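Local structure of Cbs-cp12 (Microcystis aeruginosa PCC 7806, 5NMU) at residues R96-T101 and G116-S121; A151-K156 and P161-A166. The protein probably takes part in the redox regulation of photosynthetic carbon metabolism, as a hexameric fusion of a CBS-domain pair with a CP12 domain. All blocks are in the same frame, centred on the assembly; numbering follows the deposited sequence.

Interaction 1. Residues R96-T101 and G116-S121; sequences RLFAQT and GIISVS
The ring of F98 reaches from its helix to the place where strand 113-119 gives way to helix 120-126, and it meets I118, S119 and V120 there. Its far end comes nearest: CZ lies 3.4 Å from the carbonyl O of I118, which sits at the ring edge, near the ring plane. The same edge meets S119, whose backbone C is 3.9 Å from F98 CE2. Two aliphatic branches also meet the ring: CG2 of I118 packs against F98 CZ at 3.9 Å, and CG1 of V120 approaches F98 CD2 obliquely at 4.0 Å. No hydrogen bond joins the segments. F98 gets there with CG anti to its own carbonyl carbon (chi1 -76°), which sends the ring out from the helix toward the strand. With F98 cut back to an alanine, a gap is likely to open at this buried junction and leave the I118 and V120 branches without their common partner. S119 is the N-cap of helix 120-126: its side chain caps a backbone N beyond the segment, and its own N bonds to OD2 of D122, a capping box. Strand 105-110 runs antiparallel beside 113-119 and adds A106 to the surroundings of F98, helix 7-10 packs on I118, and Y60 of the second subunit packs against F98, so this corner of the CBS domain faces a subunit interface.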
ATOM      1  N   ARG A  96     -10.420  -9.279 -12.646  1.00 35.75           N
ATOM      2  CA  ARG A  96      -9.537  -8.127 -12.815  1.00 36.92           C
ATOM      3  C   ARG A  96      -9.956  -6.963 -11.947  1.00 36.59           C
ATOM      4  O   ARG A  96      -9.074  -6.340 -11.349  1.00 33.95           O
ATOM      5  CB  ARG A  96      -9.478  -7.696 -14.261  1.00 40.76           C
ATOM      6  CG  ARG A  96      -8.501  -6.571 -14.502  1.00 42.75           C
ATOM      7  CD  ARG A  96      -8.344  -6.383 -15.955  1.00 46.55           C
ATOM      8  NE  ARG A  96      -7.260  -5.431 -16.200  1.00 51.68           N
ATOM      9  CZ  ARG A  96      -5.963  -5.734 -16.315  1.00 51.47           C
ATOM     10  NH1 ARG A  96      -5.515  -6.994 -16.197  1.00 50.70           N
ATOM     11  NH2 ARG A  96      -5.113  -4.737 -16.566  1.00 52.21           N
ATOM     12  N   LEU A  97     -11.272  -6.669 -11.893  1.00 34.15           N
ATOM     13  CA  LEU A  97     -11.786  -5.662 -10.966  1.00 33.84           C
ATOM     14  C   LEU A  97     -11.302  -5.915  -9.521  1.00 32.97           C
ATOM     15  O   LEU A  97     -10.890  -4.977  -8.799  1.00 31.35           O
ATOM     16  CB  LEU A  97     -13.337  -5.675 -10.963  1.00 34.06           C
ATOM     17  CG  LEU A  97     -14.082  -4.650 -10.108  1.00 34.11           C
ATOM     18  CD1 LEU A  97     -13.740  -3.226 -10.475  1.00 34.57           C
ATOM     19  CD2 LEU A  97     -15.587  -4.829 -10.144  1.00 35.26           C
ATOM     20  N   PHE A  98     -11.474  -7.165  -9.082  1.00 32.96           N
ATOM     21  CA  PHE A  98     -11.163  -7.547  -7.702  1.00 32.97           C
ATOM     22  C   PHE A  98      -9.660  -7.355  -7.456  1.00 33.68           C
ATOM     23  O   PHE A  98      -9.290  -6.787  -6.439  1.00 32.16           O
ATOM     24  CB  PHE A  98     -11.597  -8.965  -7.400  1.00 32.88           C
ATOM     25  CG  PHE A  98     -13.080  -9.150  -7.183  1.00 32.47           C
ATOM     26  CD1 PHE A  98     -14.002  -8.107  -7.310  1.00 33.83           C
ATOM     27  CD2 PHE A  98     -13.550 -10.406  -6.886  1.00 32.84           C
ATOM     28  CE1 PHE A  98     -15.367  -8.331  -7.099  1.00 33.38           C
ATOM     29  CE2 PHE A  98     -14.891 -10.651  -6.668  1.00 33.86           C
ATOM     30  CZ  PHE A  98     -15.811  -9.616  -6.788  1.00 33.85           C
ATOM     31  N   ALA A  99      -8.828  -7.767  -8.415  1.00 34.58           N
ATOM     32  CA  ALA A  99      -7.370  -7.584  -8.317  1.00 36.84           C
ATOM     33  C   ALA A  99      -6.980  -6.115  -8.234  1.00 39.31           C
ATOM     34  O   ALA A  99      -6.183  -5.753  -7.393  1.00 38.79           O
ATOM     35  CB  ALA A  99      -6.652  -8.264  -9.479  1.00 37.47           C
ATOM     36  N   GLN A 100      -7.613  -5.277  -9.051  1.00 39.19           N
ATOM     37  CA  GLN A 100      -7.269  -3.874  -9.137  1.00 42.72           C
ATOM     38  C   GLN A 100      -7.751  -3.050  -7.966  1.00 41.04           C
ATOM     39  O   GLN A 100      -7.108  -2.044  -7.660  1.00 42.74           O
ATOM     40  CB  GLN A 100      -7.880  -3.191 -10.368  1.00 44.24           C
ATOM     41  CG  GLN A 100      -7.254  -3.604 -11.690  1.00 49.33           C
ATOM     42  CD  GLN A 100      -8.009  -3.032 -12.889  1.00 51.70           C
ATOM     43  OE1 GLN A 100      -7.477  -3.005 -13.979  1.00 60.11           O
ATOM     44  NE2 GLN A 100      -9.267  -2.600 -12.693  1.00 52.01           N
ATOM     45  N   THR A 101      -8.924  -3.368  -7.437  1.00 37.49           N
ATOM     46  CA  THR A 101      -9.438  -2.691  -6.271  1.00 36.48           C
ATOM     47  C   THR A 101      -9.028  -3.404  -4.949  1.00 37.91           C
ATOM     48  O   THR A 101      -9.317  -2.880  -3.913  1.00 37.08           O
ATOM     49  CB  THR A 101     -10.980  -2.483  -6.349  1.00 35.94           C
ATOM     50  OG1 THR A 101     -11.675  -3.737  -6.304  1.00 35.36           O
ATOM     51  CG2 THR A 101     -11.353  -1.758  -7.692  1.00 36.36           C
ATOM     52  N   GLY A 116     -27.393 -10.673  -6.058  1.00 37.69           N
ATOM     53  CA  GLY A 116     -26.520 -11.708  -5.566  1.00 37.64           C
ATOM     54  C   GLY A 116     -25.260 -11.084  -5.004  1.00 37.14           C
ATOM     55  O   GLY A 116     -25.151  -9.841  -4.877  1.00 36.52           O
ATOM     56  N   ILE A 117     -24.305 -11.950  -4.665  1.00 36.61           N
ATOM     57  CA  ILE A 117     -23.019 -11.547  -4.149  1.00 35.29           C
ATOM     58  C   ILE A 117     -21.990 -12.445  -4.850  1.00 34.35           C
ATOM     59  O   ILE A 117     -22.209 -13.637  -5.041  1.00 35.97           O
ATOM     60  CB  ILE A 117     -23.003 -11.636  -2.612  1.00 35.53           C
ATOM     61  CG1 ILE A 117     -21.738 -11.029  -2.020  1.00 34.63           C
ATOM     62  CG2 ILE A 117     -23.188 -13.080  -2.120  1.00 36.25           C
ATOM     63  CD1 ILE A 117     -21.840 -10.852  -0.488  1.00 35.62           C
ATOM     64  N   ILE A 118     -20.897 -11.856  -5.283  1.00 32.88           N
ATOM     65  CA  ILE A 118     -19.867 -12.599  -6.009  1.00 32.13           C
ATOM     66  C   ILE A 118     -18.494 -12.394  -5.303  1.00 31.64           C
ATOM     67  O   ILE A 118     -18.134 -11.252  -4.932  1.00 29.87           O
ATOM     68  CB  ILE A 118     -19.851 -12.207  -7.501  1.00 31.90           C
ATOM     69  CG1 ILE A 118     -18.952 -13.157  -8.301  1.00 32.32           C
ATOM     70  CG2 ILE A 118     -19.382 -10.782  -7.722  1.00 31.24           C
ATOM     71  CD1 ILE A 118     -19.116 -13.070  -9.798  1.00 32.82           C
ATOM     72  N   SER A 119     -17.759 -13.500  -5.152  1.00 31.53           N
ATOM     73  CA  SER A 119     -16.483 -13.514  -4.422  1.00 31.26           C
ATOM     74  C   SER A 119     -15.408 -14.245  -5.216  1.00 31.55           C
ATOM     75  O   SER A 119     -15.671 -14.896  -6.236  1.00 28.79           O
ATOM     76  CB  SER A 119     -16.630 -14.268  -3.113  1.00 31.14           C
ATOM     77  OG  SER A 119     -16.710 -15.650  -3.362  1.00 30.92           O
ATOM     78  N   VAL A 120     -14.197 -14.090  -4.703  1.00 30.96           N
ATOM     79  CA  VAL A 120     -13.062 -14.830  -5.194  1.00 31.61           C
ATOM     80  C   VAL A 120     -13.285 -16.324  -5.185  1.00 32.13           C
ATOM     81  O   VAL A 120     -12.833 -16.989  -6.130  1.00 32.79           O
ATOM     82  CB  VAL A 120     -11.731 -14.446  -4.482  1.00 31.57           C
ATOM     83  CG1 VAL A 120     -11.340 -13.065  -4.949  1.00 32.17           C
ATOM     84  CG2 VAL A 120     -11.812 -14.501  -2.953  1.00 33.86           C
ATOM     85  N   SER A 121     -13.994 -16.832  -4.171  1.00 31.59           N
ATOM     86  CA  SER A 121     -14.359 -18.244  -4.077  1.00 33.24           C
ATOM     87  C   SER A 121     -15.325 -18.664  -5.246  1.00 34.34           C
ATOM     88  O   SER A 121     -15.139 -19.701  -5.858  1.00 33.17           O
ATOM     89  CB  SER A 121     -15.026 -18.552  -2.734  1.00 33.29           C
ATOM     90  OG  SER A 121     -14.266 -18.059  -1.645  1.00 34.41           O
TER

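Interaction 2. Residues A151-K156 and P161-A166; sequences AICAAK and PDCAAA
A disulfide joins C153 to C163, the one covalent tie between the helical segments, with the two SG atoms 2.0 Å apart. Its chi3 of 94° is close to the perpendicular such a bond prefers. The cysteines reach it by different rotations: SG of C153 stands anti to its carbonyl carbon, whereas SG of C163 stands anti to its backbone N. Their CA atoms lie only 4.7 Å apart, the closest CA pair between the segments, and both residues are buried. E158 of the connecting turn packs on both cysteines, while S160 OG takes a hydrogen bond from C163 N near the start of the second helix.

Apolar contact comes from I152, whose two arms part. CG2 leans on the backbone of D162, 3.8 Å from its carbonyl O, and CD1 extends further along the partner helix to CB of A166, at 4.0 Å. A166 is buried, and its methyl meets the tip of the isoleucine.

The charged pair K156 and D162 meets nearer the turn, chiefly through the lysine's aliphatic carbons. CE of K156 lies 3.3 Å from OD2 of D162, but a bend at the last torsion (chi4 90°) leaves NZ 4.2 Å from the same oxygen, beyond a salt bridge. The attraction is therefore probably only a modest electrostatic one.

The segment axes approach to 8.5 Å at 171°, nearly antiparallel. Two helices joined by a short turn and locked by a disulfide across it form a helical hairpin, consistent with the oxidised state of a CP12 domain, whose paired cysteines are the family's redox-sensitive feature.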
ATOM      1  N   ALA A 151       0.271   0.264 -41.343  1.00 42.96           N
ATOM      2  CA  ALA A 151       1.239   1.372 -41.442  1.00 44.60           C
ATOM      3  C   ALA A 151       2.551   0.850 -42.054  1.00 44.66           C
ATOM      4  O   ALA A 151       3.058   1.413 -43.035  1.00 44.95           O
ATOM      5  CB  ALA A 151       1.477   2.023 -40.097  1.00 44.44           C
ATOM      6  N   ILE A 152       3.042  -0.263 -41.497  1.00 44.57           N
ATOM      7  CA  ILE A 152       4.287  -0.896 -41.940  1.00 45.65           C
ATOM      8  C   ILE A 152       4.210  -1.293 -43.421  1.00 46.03           C
ATOM      9  O   ILE A 152       5.136  -0.999 -44.195  1.00 47.47           O
ATOM     10  CB  ILE A 152       4.658  -2.103 -41.052  1.00 44.39           C
ATOM     11  CG1 ILE A 152       5.211  -1.620 -39.709  1.00 46.52           C
ATOM     12  CG2 ILE A 152       5.719  -2.971 -41.695  1.00 46.65           C
ATOM     13  CD1 ILE A 152       5.075  -2.593 -38.545  1.00 45.06           C
ATOM     14  N   CYS A 153       3.105  -1.914 -43.800  1.00 45.71           N
ATOM     15  CA  CYS A 153       2.915  -2.386 -45.186  1.00 47.72           C
ATOM     16  C   CYS A 153       2.855  -1.241 -46.208  1.00 51.50           C
ATOM     17  O   CYS A 153       3.411  -1.344 -47.316  1.00 54.53           O
ATOM     18  CB  CYS A 153       1.663  -3.256 -45.263  1.00 47.31           C
ATOM     19  SG  CYS A 153       1.830  -4.854 -44.392  1.00 44.99           S
ATOM     20  N   ALA A 154       2.174  -0.161 -45.840  1.00 51.34           N
ATOM     21  CA  ALA A 154       2.113   1.040 -46.670  1.00 53.71           C
ATOM     22  C   ALA A 154       3.466   1.784 -46.766  1.00 55.49           C
ATOM     23  O   ALA A 154       3.822   2.302 -47.844  1.00 53.90           O
ATOM     24  CB  ALA A 154       1.038   1.985 -46.148  1.00 54.55           C
ATOM     25  N   ALA A 155       4.207   1.829 -45.651  1.00 54.37           N
ATOM     26  CA  ALA A 155       5.544   2.438 -45.661  1.00 57.55           C
ATOM     27  C   ALA A 155       6.542   1.598 -46.457  1.00 58.07           C
ATOM     28  O   ALA A 155       7.127   2.086 -47.408  1.00 59.95           O
ATOM     29  CB  ALA A 155       6.064   2.694 -44.245  1.00 57.29           C
ATOM     30  N   LYS A 156       6.708   0.340 -46.069  1.00 56.99           N
ATOM     31  CA  LYS A 156       7.744  -0.523 -46.635  1.00 58.36           C
ATOM     32  C   LYS A 156       7.347  -1.401 -47.828  1.00 56.32           C
ATOM     33  O   LYS A 156       8.224  -2.031 -48.387  1.00 58.27           O
ATOM     34  CB  LYS A 156       8.334  -1.427 -45.550  1.00 60.00           C
ATOM     35  CG  LYS A 156       8.881  -0.699 -44.327  1.00 63.26           C
ATOM     36  CD  LYS A 156       9.350  -1.701 -43.272  1.00 64.15           C
ATOM     37  CE  LYS A 156      10.464  -1.144 -42.385  1.00 68.17           C
ATOM     38  NZ  LYS A 156       9.923  -0.462 -41.198  1.00 69.71           N
ATOM     39  N   PRO A 161       9.112  -8.475 -46.310  1.00 49.65           N
ATOM     40  CA  PRO A 161       9.130  -9.392 -45.171  1.00 49.48           C
ATOM     41  C   PRO A 161       8.591  -8.769 -43.841  1.00 48.63           C
ATOM     42  O   PRO A 161       7.871  -9.440 -43.106  1.00 45.13           O
ATOM     43  CB  PRO A 161      10.615  -9.801 -45.060  1.00 51.81           C
ATOM     44  CG  PRO A 161      11.165  -9.598 -46.415  1.00 53.89           C
ATOM     45  CD  PRO A 161      10.415  -8.453 -47.011  1.00 52.66           C
ATOM     46  N   ASP A 162       8.902  -7.502 -43.568  1.00 50.20           N
ATOM     47  CA  ASP A 162       8.378  -6.842 -42.365  1.00 50.05           C
ATOM     48  C   ASP A 162       6.876  -6.682 -42.467  1.00 46.45           C
ATOM     49  O   ASP A 162       6.208  -6.736 -41.455  1.00 44.15           O
ATOM     50  CB  ASP A 162       8.987  -5.450 -42.173  1.00 54.70           C
ATOM     51  CG  ASP A 162      10.505  -5.462 -42.049  1.00 59.23           C
ATOM     52  OD1 ASP A 162      11.128  -6.537 -41.906  1.00 61.66           O
ATOM     53  OD2 ASP A 162      11.087  -4.362 -42.129  1.00 63.20           O
ATOM     54  N   CYS A 163       6.332  -6.469 -43.682  1.00 45.53           N
ATOM     55  CA  CYS A 163       4.877  -6.433 -43.855  1.00 42.58           C
ATOM     56  C   CYS A 163       4.283  -7.774 -43.442  1.00 41.80           C
ATOM     57  O   CYS A 163       3.320  -7.825 -42.668  1.00 41.06           O
ATOM     58  CB  CYS A 163       4.479  -6.049 -45.287  1.00 45.29           C
ATOM     59  SG  CYS A 163       2.703  -6.174 -45.695  1.00 44.47           S
ATOM     60  N   ALA A 164       4.885  -8.856 -43.910  1.00 42.63           N
ATOM     61  CA  ALA A 164       4.386 -10.201 -43.646  1.00 42.62           C
ATOM     62  C   ALA A 164       4.473 -10.531 -42.159  1.00 42.87           C
ATOM     63  O   ALA A 164       3.521 -11.070 -41.575  1.00 42.21           O
ATOM     64  CB  ALA A 164       5.120 -11.232 -44.493  1.00 44.11           C
ATOM     65  N   ALA A 165       5.584 -10.154 -41.541  1.00 45.03           N
ATOM     66  CA  ALA A 165       5.790 -10.360 -40.088  1.00 45.98           C
ATOM     67  C   ALA A 165       4.750  -9.589 -39.281  1.00 43.78           C
ATOM     68  O   ALA A 165       4.202 -10.155 -38.372  1.00 44.19           O
ATOM     69  CB  ALA A 165       7.204  -9.982 -39.652  1.00 48.11           C
ATOM     70  N   ALA A 166       4.409  -8.357 -39.671  1.00 41.84           N
ATOM     71  CA  ALA A 166       3.383  -7.635 -38.938  1.00 40.44           C
ATOM     72  C   ALA A 166       1.980  -8.220 -39.060  1.00 40.51           C
ATOM     73  O   ALA A 166       1.251  -8.267 -38.070  1.00 39.60           O
ATOM     74  CB  ALA A 166       3.402  -6.159 -39.255  1.00 40.71           C
TER

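Along the chain the two contacts stand in series, neither nested nor crossed. Interaction 1 comes first: from helix 91-101 the chain passes through the antiparallel strands 105-110 and 113-119, and the contact closes this excursion of 14 residues within the second CBS domain. Helix 120-126 then leads through a linker into helix 138-156, where the CP12 domain begins its hairpin. Interaction 2 closes a turn of only four residues between helices 138-156 and 161-178. The centres lie about 42 Å apart and the nearest atoms about 23 Å. One contact joins helix 91-101 to the strand-helix junction of the CBS domain, the other the two helices of the CP12 hairpin, whose segments no other chain touches.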